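Local coordinates for protein beta-galactosidase (Bacillus circulans subsp. alkalophilus, PDB 3TTY) that hydrolyses terminal beta-galactosidic bonds with a barrel-fold glycoside hydrolase domain, and is caught here with galactose bound, at residues Asn292-Arg295 against Gly296-Ser299; Asp590-Phe593 against Leu594-Leu597; Val472-Phe475 against Val476-Gly480. All coordinates share one frame; numbering follows the deposited sequence.

In the fold
Each contact is local to an end of its own helix, and none touches another: centres lie 23 to 26 Å apart. Interaction 1 is the most buried, 8 Å from the centre of the chain, where a helix of the catalytic barrel finishes; its chemistry is aliphatic and thioether packing beside a frayed last turn. Interactions 2 and 3 both belong to the trimerisation domain, are only partly buried, and each buries a phenylalanine while polar side chains edge the outer side. Their ends differ: 590-597 opens a helix with an aspartate cap, whereas 472-480 closes one with a Schellman motif, the ending also seen in interaction 1.

Interaction 1. Residues Asn292-Arg295 against Gly296-Ser299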
ATOM      1  N   ASN A 292      -2.851  26.764  19.766  1.00 18.34           N
ATOM      2  CA  ASN A 292      -1.756  27.689  20.012  1.00 17.79           C
ATOM      3  C   ASN A 292      -1.232  28.277  18.706  1.00 17.72           C
ATOM      4  O   ASN A 292      -1.127  29.491  18.558  1.00 17.35           O
ATOM      5  CB  ASN A 292      -0.630  26.976  20.756  1.00 18.63           C
ATOM      6  CG  ASN A 292       0.270  27.932  21.518  1.00 21.65           C
ATOM      7  OD1 ASN A 292       0.685  28.977  20.997  1.00 19.68           O
ATOM      8  ND2 ASN A 292       0.577  27.578  22.758  1.00 18.52           N
ATOM      9  N   LEU A 293      -0.928  27.407  17.750  1.00 16.38           N
ATOM     10  CA  LEU A 293      -0.434  27.852  16.457  1.00 15.78           C
ATOM     11  C   LEU A 293      -1.432  28.782  15.785  1.00 16.83           C
ATOM     12  O   LEU A 293      -1.051  29.703  15.072  1.00 22.22           O
ATOM     13  CB  LEU A 293      -0.153  26.650  15.549  1.00 16.82           C
ATOM     14  CG  LEU A 293       0.355  26.984  14.148  1.00 17.20           C
ATOM     15  CD1 LEU A 293       1.742  27.640  14.227  1.00 19.66           C
ATOM     16  CD2 LEU A 293       0.404  25.737  13.299  1.00 17.71           C
ATOM     17  N   MET A 294      -2.720  28.549  16.002  1.00 17.51           N
ATOM     18  CA  MET A 294      -3.719  29.363  15.323  1.00 16.98           C
ATOM     19  C   MET A 294      -3.717  30.770  15.904  1.00 19.37           C
ATOM     20  O   MET A 294      -3.988  31.758  15.211  1.00 21.37           O
ATOM     21  CB  MET A 294      -5.111  28.734  15.424  1.00 20.15           C
ATOM     22  CG  MET A 294      -5.270  27.387  14.723  1.00 15.74           C
ATOM     23  SD  MET A 294      -5.073  27.417  12.936  1.00 15.74           S
ATOM     24  CE  MET A 294      -3.327  27.023  12.780  1.00 12.79           C
ATOM     25  N   ARG A 295      -3.431  30.849  17.194  1.00 19.83           N
ATOM     26  CA  ARG A 295      -3.274  32.130  17.856  1.00 22.41           C
ATOM     27  C   ARG A 295      -2.034  32.835  17.307  1.00 19.01           C
ATOM     28  O   ARG A 295      -2.023  34.052  17.122  1.00 19.52           O
ATOM     29  CB  ARG A 295      -3.131  31.918  19.360  1.00 18.16           C
ATOM     30  CG  ARG A 295      -2.981  33.186  20.148  1.00 23.12           C
ATOM     31  CD  ARG A 295      -2.999  32.886  21.635  1.00 22.97           C
ATOM     32  NE  ARG A 295      -1.717  32.424  22.161  1.00 18.84           N
ATOM     33  CZ  ARG A 295      -1.511  31.244  22.744  1.00 23.37           C
ATOM     34  NH1 ARG A 295      -2.499  30.360  22.856  1.00 18.65           N
ATOM     35  NH2 ARG A 295      -0.305  30.949  23.221  1.00 22.87           N
ATOM     36  N   GLY A 296      -0.994  32.058  17.037  1.00 18.86           N
ATOM     37  CA  GLY A 296       0.263  32.623  16.577  1.00 21.24           C
ATOM     38  C   GLY A 296       0.212  33.142  15.153  1.00 22.09           C
ATOM     39  O   GLY A 296       1.019  33.987  14.761  1.00 23.34           O
ATOM     40  N   LEU A 297      -0.737  32.650  14.369  1.00 16.63           N
ATOM     41  CA  LEU A 297      -0.790  33.048  12.971  1.00 17.82           C
ATOM     42  C   LEU A 297      -0.890  34.566  12.846  1.00 19.09           C
ATOM     43  O   LEU A 297      -0.343  35.145  11.917  1.00 18.49           O
ATOM     44  CB  LEU A 297      -1.943  32.353  12.229  1.00 17.30           C
ATOM     45  CG  LEU A 297      -1.861  30.833  12.056  1.00 16.24           C
ATOM     46  CD1 LEU A 297      -2.977  30.324  11.136  1.00 14.01           C
ATOM     47  CD2 LEU A 297      -0.474  30.436  11.514  1.00 14.65           C
ATOM     48  N   LYS A 298      -1.594  35.212  13.772  1.00 18.88           N
ATOM     49  CA  LYS A 298      -1.657  36.674  13.765  1.00 22.26           C
ATOM     50  C   LYS A 298      -1.044  37.251  15.031  1.00 24.63           C
ATOM     51  O   LYS A 298      -1.578  38.195  15.622  1.00 22.79           O
ATOM     52  CB  LYS A 298      -3.085  37.186  13.561  1.00 20.73           C
ATOM     53  CG  LYS A 298      -3.624  36.882  12.186  1.00 20.93           C
ATOM     54  CD  LYS A 298      -5.081  37.257  12.047  1.00 21.91           C
ATOM     55  CE  LYS A 298      -5.249  38.712  11.635  1.00 23.86           C
ATOM     56  NZ  LYS A 298      -4.414  39.065  10.470  1.00 20.29           N
ATOM     57  N   SER A 299       0.069  36.653  15.445  1.00 20.54           N
ATOM     58  CA  SER A 299       0.874  37.164  16.554  1.00 24.74           C
ATOM     59  C   SER A 299       0.110  37.360  17.873  1.00 29.16           C
ATOM     60  O   SER A 299       0.301  38.356  18.573  1.00 26.33           O
ATOM     61  CB  SER A 299       1.568  38.463  16.138  1.00 26.85           C
ATOM     62  OG  SER A 299       2.391  38.236  15.016  1.00 23.50           O
TER
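Leu297 lies alongside Met294, both side chains pointing the same way, and the closest approach is between methyl groups, Met294 CE to Leu297 CD1 at 3.7 Å. The sulfur is next to it, with Met294 SD 4.0 Å from Leu297 CD1. Met294 reaches this position by doubling back: its chain bends at chi2 and again at chi3 (93°), which turns a side chain that starts away from Leu297 back along it. The other branch of Leu297 passes Leu293, CG of Leu293 and CD2 of Leu297 being 4.4 Å apart, so the packing there is looser. Because Leu297 CG sits beside its own backbone N (chi1 -66°), it also comes down on the carbonyl of the preceding turn, 3.3 Å from Leu293 O.

This is where helix 284-296 of the TIM barrel runs out, ahead of strand 303-307. Gly296 N still makes a regular helical bond to Asn292 O, 3.0 Å long and in the carbonyl plane. One residue on, the pattern frays: Leu297 N is shared weakly between Leu293 O and Met294 O, the former bent to an N-H...O angle of 125°. A Schellman motif then ends the helix, with Ser299, at positive phi, as its C-prime residue and Ser299 N bonded to Gly296 O at 2.9 Å; Gly296 to Ser299 form a type I turn.

Arg295 meets Gly296 through its first methylenes, while the guanidinium makes a salt bridge with Asp442 and a hydrogen bond to the carbonyl of His337. The buried amide of Asn292 is satisfied too, accepting from Met443 N and donating to Tyr431 and the carbonyl of Thr441. Leu297 is packed against Tyr262, Phe263 and Ala266 of helix 262-266 and against Trp405.

Interaction 2. Residues Asp590-Phe593 against Leu594-Leu597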
ATOM      1  N   ASP A 590      14.717  11.623  24.842  1.00 26.91           N
ATOM      2  CA  ASP A 590      13.495  11.165  25.507  1.00 27.94           C
ATOM      3  C   ASP A 590      12.846  12.264  26.342  1.00 25.32           C
ATOM      4  O   ASP A 590      13.412  13.347  26.524  1.00 22.78           O
ATOM      5  CB  ASP A 590      13.743   9.912  26.359  1.00 26.84           C
ATOM      6  CG  ASP A 590      14.624  10.177  27.578  1.00 26.58           C
ATOM      7  OD1 ASP A 590      14.571  11.284  28.162  1.00 23.21           O
ATOM      8  OD2 ASP A 590      15.361   9.246  27.963  1.00 27.47           O
ATOM      9  N   ALA A 591      11.656  11.968  26.849  1.00 24.98           N
ATOM     10  CA  ALA A 591      10.809  12.965  27.483  1.00 24.75           C
ATOM     11  C   ALA A 591      11.353  13.427  28.827  1.00 26.84           C
ATOM     12  O   ALA A 591      11.159  14.582  29.225  1.00 28.80           O
ATOM     13  CB  ALA A 591       9.378  12.428  27.640  1.00 25.24           C
ATOM     14  N   ASP A 592      12.012  12.523  29.540  1.00 24.59           N
ATOM     15  CA  ASP A 592      12.586  12.881  30.831  1.00 30.70           C
ATOM     16  C   ASP A 592      13.692  13.919  30.633  1.00 29.75           C
ATOM     17  O   ASP A 592      13.782  14.890  31.392  1.00 30.10           O
ATOM     18  CB  ASP A 592      13.123  11.646  31.574  1.00 28.25           C
ATOM     19  CG  ASP A 592      12.022  10.650  31.946  1.00 37.86           C
ATOM     20  OD1 ASP A 592      10.843  11.061  32.127  1.00 30.71           O
ATOM     21  OD2 ASP A 592      12.347   9.446  32.053  1.00 39.25           O
ATOM     22  N   PHE A 593      14.525  13.722  29.613  1.00 24.37           N
ATOM     23  CA  PHE A 593      15.563  14.706  29.314  1.00 27.02           C
ATOM     24  C   PHE A 593      14.952  16.072  29.033  1.00 26.41           C
ATOM     25  O   PHE A 593      15.347  17.069  29.637  1.00 24.99           O
ATOM     26  CB  PHE A 593      16.438  14.286  28.132  1.00 26.89           C
ATOM     27  CG  PHE A 593      17.467  15.322  27.757  1.00 27.28           C
ATOM     28  CD1 PHE A 593      18.712  15.335  28.371  1.00 23.84           C
ATOM     29  CD2 PHE A 593      17.174  16.301  26.818  1.00 23.94           C
ATOM     30  CE1 PHE A 593      19.655  16.284  28.035  1.00 22.47           C
ATOM     31  CE2 PHE A 593      18.111  17.255  26.481  1.00 25.23           C
ATOM     32  CZ  PHE A 593      19.356  17.244  27.095  1.00 23.37           C
ATOM     33  N   LEU A 594      13.986  16.113  28.118  1.00 24.65           N
ATOM     34  CA  LEU A 594      13.332  17.372  27.771  1.00 25.55           C
ATOM     35  C   LEU A 594      12.626  18.017  28.961  1.00 26.66           C
ATOM     36  O   LEU A 594      12.569  19.242  29.060  1.00 24.74           O
ATOM     37  CB  LEU A 594      12.385  17.204  26.580  1.00 21.15           C
ATOM     38  CG  LEU A 594      13.087  16.949  25.236  1.00 23.67           C
ATOM     39  CD1 LEU A 594      12.062  16.702  24.138  1.00 23.33           C
ATOM     40  CD2 LEU A 594      14.024  18.099  24.858  1.00 21.65           C
ATOM     41  N   GLN A 595      12.098  17.197  29.866  1.00 26.68           N
ATOM     42  CA  GLN A 595      11.556  17.729  31.108  1.00 26.90           C
ATOM     43  C   GLN A 595      12.623  18.538  31.844  1.00 25.26           C
ATOM     44  O   GLN A 595      12.406  19.700  32.185  1.00 27.96           O
ATOM     45  CB  GLN A 595      11.045  16.609  32.017  1.00 31.85           C
ATOM     46  CG  GLN A 595      10.876  17.058  33.463  1.00 35.98           C
ATOM     47  CD  GLN A 595      10.195  16.023  34.348  1.00 46.33           C
ATOM     48  OE1 GLN A 595       9.363  16.373  35.186  1.00 52.77           O
ATOM     49  NE2 GLN A 595      10.552  14.749  34.177  1.00 40.55           N
ATOM     50  N   GLY A 596      13.775  17.911  32.080  1.00 27.82           N
ATOM     51  CA  GLY A 596      14.883  18.546  32.774  1.00 27.39           C
ATOM     52  C   GLY A 596      15.416  19.782  32.072  1.00 23.88           C
ATOM     53  O   GLY A 596      15.594  20.834  32.698  1.00 23.99           O
ATOM     54  N   LEU A 597      15.657  19.654  30.769  1.00 23.29           N
ATOM     55  CA  LEU A 597      16.164  20.752  29.952  1.00 23.41           C
ATOM     56  C   LEU A 597      15.269  21.981  30.047  1.00 24.73           C
ATOM     57  O   LEU A 597      15.725  23.086  30.359  1.00 24.02           O
ATOM     58  CB  LEU A 597      16.299  20.310  28.491  1.00 24.13           C
ATOM     59  CG  LEU A 597      16.921  21.360  27.560  1.00 23.88           C
ATOM     60  CD1 LEU A 597      18.313  21.717  28.054  1.00 25.71           C
ATOM     61  CD2 LEU A 597      16.964  20.895  26.103  1.00 25.15           C
TER
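The phenyl ring of Phe593 is met at a slant by the CD2 methyl of Leu597 and by the backbone of Leu594, whose N lies 3.4 Å from Phe593 CD2. Leu597 comes in one turn further along, its CD2 methyl 3.8 Å from Phe593 CE2, and the two side chains cross obliquely. On the CD2 side of the ring, Leu594 CD2 stands 4.1 Å from Phe593 CD2. The ring is carried out to this place by a first torsion of 177°, with CG opposite the backbone N and beside the carbonyl carbon. With an alanine in place of Phe593, the CD2 methyls of Leu597 and Leu594 would probably lose their aromatic partner, leaving a gap beside them. The other flat group, the carboxylate of Asp590, caps the start of helix 591-604: its OD1 takes Phe593 N at 2.8 Å, nearly along its C-O axis and with an N-H...O angle of 169°. Asp590 thus holds two amides, since its backbone O also receives Leu594 N at 3.2 Å. Regular i to i+4 bonds follow, among them Leu597 N to Phe593 O at 2.8 Å, almost straight at 173°. Outward from the helix, Asp590 OD2 bonds Ser542 of strand 540-544, Phe593 and Leu597 rest on the loop residues Leu537 and Trp534, and Leu594 packs on Lys429, Tyr430 and Ala433 of helix 423-435.

Interaction 3. Residues Val472-Phe475 against Val476-Gly480; sequences VERF and VAQGG
Phe475 and Gly480 make the CH-pi contact of this helix end: Gly480 CA sits over one face of the ring, 3.9 Å from the centroid of the Phe475 ring and 24° off its normal. It is offset toward the rim, where Phe475 CZ is the nearest ring atom. A beta carbon on Gly480 would fall 2.3 Å from Phe475 CZ, a clash, so the ring can lie this low only over a residue without a side chain. The ring gets there with CG set opposite the backbone N, chi1 165°.

Apolar contacts come from the valines. Val476 CG2 lies 3.9 Å from Phe475 CD2, the two side chains crossing, and it also runs side by side with Val472 at 4.2 Å between their CG2 methyls. The same Val476 methyl is pressed on the carbonyl below it, 3.1 Å from Val472 O. Both valines pack on Phe482 of strand 481-485, and Val476 also reaches Phe577.

These residues belong to the beta-alpha-beta unit formed by strand 455-458, helix 468-477 and strand 481-485. The helix ends just before strand 481-485, and a Schellman motif ends it: Gly480 N bonds back to Phe475 O at 3.1 Å, inside which Gly479 N bonds to Val476 O at 3.0 Å. Gly479 has a positive phi, where a beta carbon would be jammed against the preceding carbonyl.

Among the remaining backbone bonds, Val476 N to Val472 O and Ala477 N to Glu473 O keep the helical pattern, and Gln478 N to Arg474 O extends it. On the outer side, Arg474 and Gln478 lie alongside each other, with Arg474 CG 3.9 Å from Gln478 OE1 and the guanidinium and amide planes 60° apart, while the guanidinium goes to a salt bridge with Glu470.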
ATOM      1  N   VAL A 472      18.096  36.092  15.503  1.00 23.20           N
ATOM      2  CA  VAL A 472      18.349  35.350  16.731  1.00 21.10           C
ATOM      3  C   VAL A 472      19.664  35.721  17.403  1.00 24.37           C
ATOM      4  O   VAL A 472      19.742  35.703  18.625  1.00 23.75           O
ATOM      5  CB  VAL A 472      18.198  33.820  16.607  1.00 26.70           C
ATOM      6  CG1 VAL A 472      17.706  33.432  15.232  1.00 29.26           C
ATOM      7  CG2 VAL A 472      19.495  33.108  16.995  1.00 22.55           C
ATOM      8  N   GLU A 473      20.681  36.084  16.628  1.00 21.19           N
ATOM      9  CA  GLU A 473      21.888  36.637  17.227  1.00 21.39           C
ATOM     10  C   GLU A 473      21.542  37.869  18.060  1.00 24.15           C
ATOM     11  O   GLU A 473      21.978  38.008  19.202  1.00 20.48           O
ATOM     12  CB  GLU A 473      22.920  36.986  16.161  1.00 28.45           C
ATOM     13  CG  GLU A 473      23.730  35.797  15.674  1.00 23.92           C
ATOM     14  CD  GLU A 473      24.377  36.049  14.320  1.00 34.24           C
ATOM     15  OE1 GLU A 473      24.163  37.142  13.746  1.00 37.67           O
ATOM     16  OE2 GLU A 473      25.098  35.154  13.825  1.00 34.40           O
ATOM     17  N   ARG A 474      20.733  38.760  17.504  1.00 21.70           N
ATOM     18  CA  ARG A 474      20.330  39.944  18.257  1.00 28.77           C
ATOM     19  C   ARG A 474      19.500  39.604  19.511  1.00 27.32           C
ATOM     20  O   ARG A 474      19.724  40.169  20.583  1.00 24.27           O
ATOM     21  CB  ARG A 474      19.585  40.926  17.362  1.00 28.36           C
ATOM     22  CG  ARG A 474      19.403  42.288  17.974  1.00 41.23           C
ATOM     23  CD  ARG A 474      19.130  43.313  16.894  1.00 51.52           C
ATOM     24  NE  ARG A 474      20.165  43.274  15.864  1.00 60.70           N
ATOM     25  CZ  ARG A 474      19.987  42.793  14.637  1.00 63.99           C
ATOM     26  NH1 ARG A 474      18.795  42.314  14.275  1.00 51.79           N
ATOM     27  NH2 ARG A 474      20.998  42.802  13.769  1.00 55.51           N
ATOM     28  N   PHE A 475      18.557  38.673  19.370  1.00 26.47           N
ATOM     29  CA  PHE A 475      17.761  38.182  20.503  1.00 23.75           C
ATOM     30  C   PHE A 475      18.648  37.606  21.607  1.00 20.95           C
ATOM     31  O   PHE A 475      18.516  37.968  22.781  1.00 25.63           O
ATOM     32  CB  PHE A 475      16.750  37.129  20.035  1.00 23.86           C
ATOM     33  CG  PHE A 475      16.139  36.320  21.154  1.00 25.50           C
ATOM     34  CD1 PHE A 475      15.151  36.864  21.966  1.00 22.92           C
ATOM     35  CD2 PHE A 475      16.535  35.005  21.376  1.00 24.50           C
ATOM     36  CE1 PHE A 475      14.585  36.114  22.997  1.00 23.23           C
ATOM     37  CE2 PHE A 475      15.970  34.252  22.400  1.00 22.47           C
ATOM     38  CZ  PHE A 475      14.997  34.813  23.210  1.00 22.07           C
ATOM     39  N   VAL A 476      19.570  36.732  21.228  1.00 21.38           N
ATOM     40  CA  VAL A 476      20.435  36.078  22.199  1.00 22.75           C
ATOM     41  C   VAL A 476      21.421  37.053  22.852  1.00 24.85           C
ATOM     42  O   VAL A 476      21.629  37.011  24.062  1.00 25.80           O
ATOM     43  CB  VAL A 476      21.202  34.902  21.572  1.00 22.32           C
ATOM     44  CG1 VAL A 476      22.160  34.286  22.582  1.00 16.70           C
ATOM     45  CG2 VAL A 476      20.224  33.854  21.026  1.00 18.80           C
ATOM     46  N   ALA A 477      22.021  37.930  22.056  1.00 20.65           N
ATOM     47  CA  ALA A 477      22.987  38.888  22.583  1.00 24.00           C
ATOM     48  C   ALA A 477      22.351  39.842  23.597  1.00 27.97           C
ATOM     49  O   ALA A 477      23.020  40.297  24.533  1.00 24.77           O
ATOM     50  CB  ALA A 477      23.641  39.676  21.450  1.00 25.85           C
ATOM     51  N   GLN A 478      21.063  40.139  23.411  1.00 24.76           N
ATOM     52  CA  GLN A 478      20.357  41.029  24.327  1.00 27.20           C
ATOM     53  C   GLN A 478      19.952  40.328  25.612  1.00 26.77           C
ATOM     54  O   GLN A 478      19.428  40.959  26.526  1.00 30.50           O
ATOM     55  CB  GLN A 478      19.133  41.662  23.662  1.00 31.61           C
ATOM     56  CG  GLN A 478      19.474  42.677  22.571  1.00 41.33           C
ATOM     57  CD  GLN A 478      18.297  43.576  22.214  1.00 55.60           C
ATOM     58  OE1 GLN A 478      17.521  43.274  21.303  1.00 52.91           O
ATOM     59  NE2 GLN A 478      18.159  44.690  22.937  1.00 60.28           N
ATOM     60  N   GLY A 479      20.184  39.023  25.682  1.00 23.31           N
ATOM     61  CA  GLY A 479      19.948  38.296  26.913  1.00 27.25           C
ATOM     62  C   GLY A 479      19.022  37.091  26.836  1.00 27.21           C
ATOM     63  O   GLY A 479      18.814  36.409  27.843  1.00 23.43           O
ATOM     64  N   GLY A 480      18.477  36.818  25.655  1.00 24.63           N
ATOM     65  CA  GLY A 480      17.536  35.725  25.489  1.00 23.93           C
ATOM     66  C   GLY A 480      18.235  34.387  25.439  1.00 23.38           C
ATOM     67  O   GLY A 480      19.444  34.339  25.242  1.00 22.34           O
TER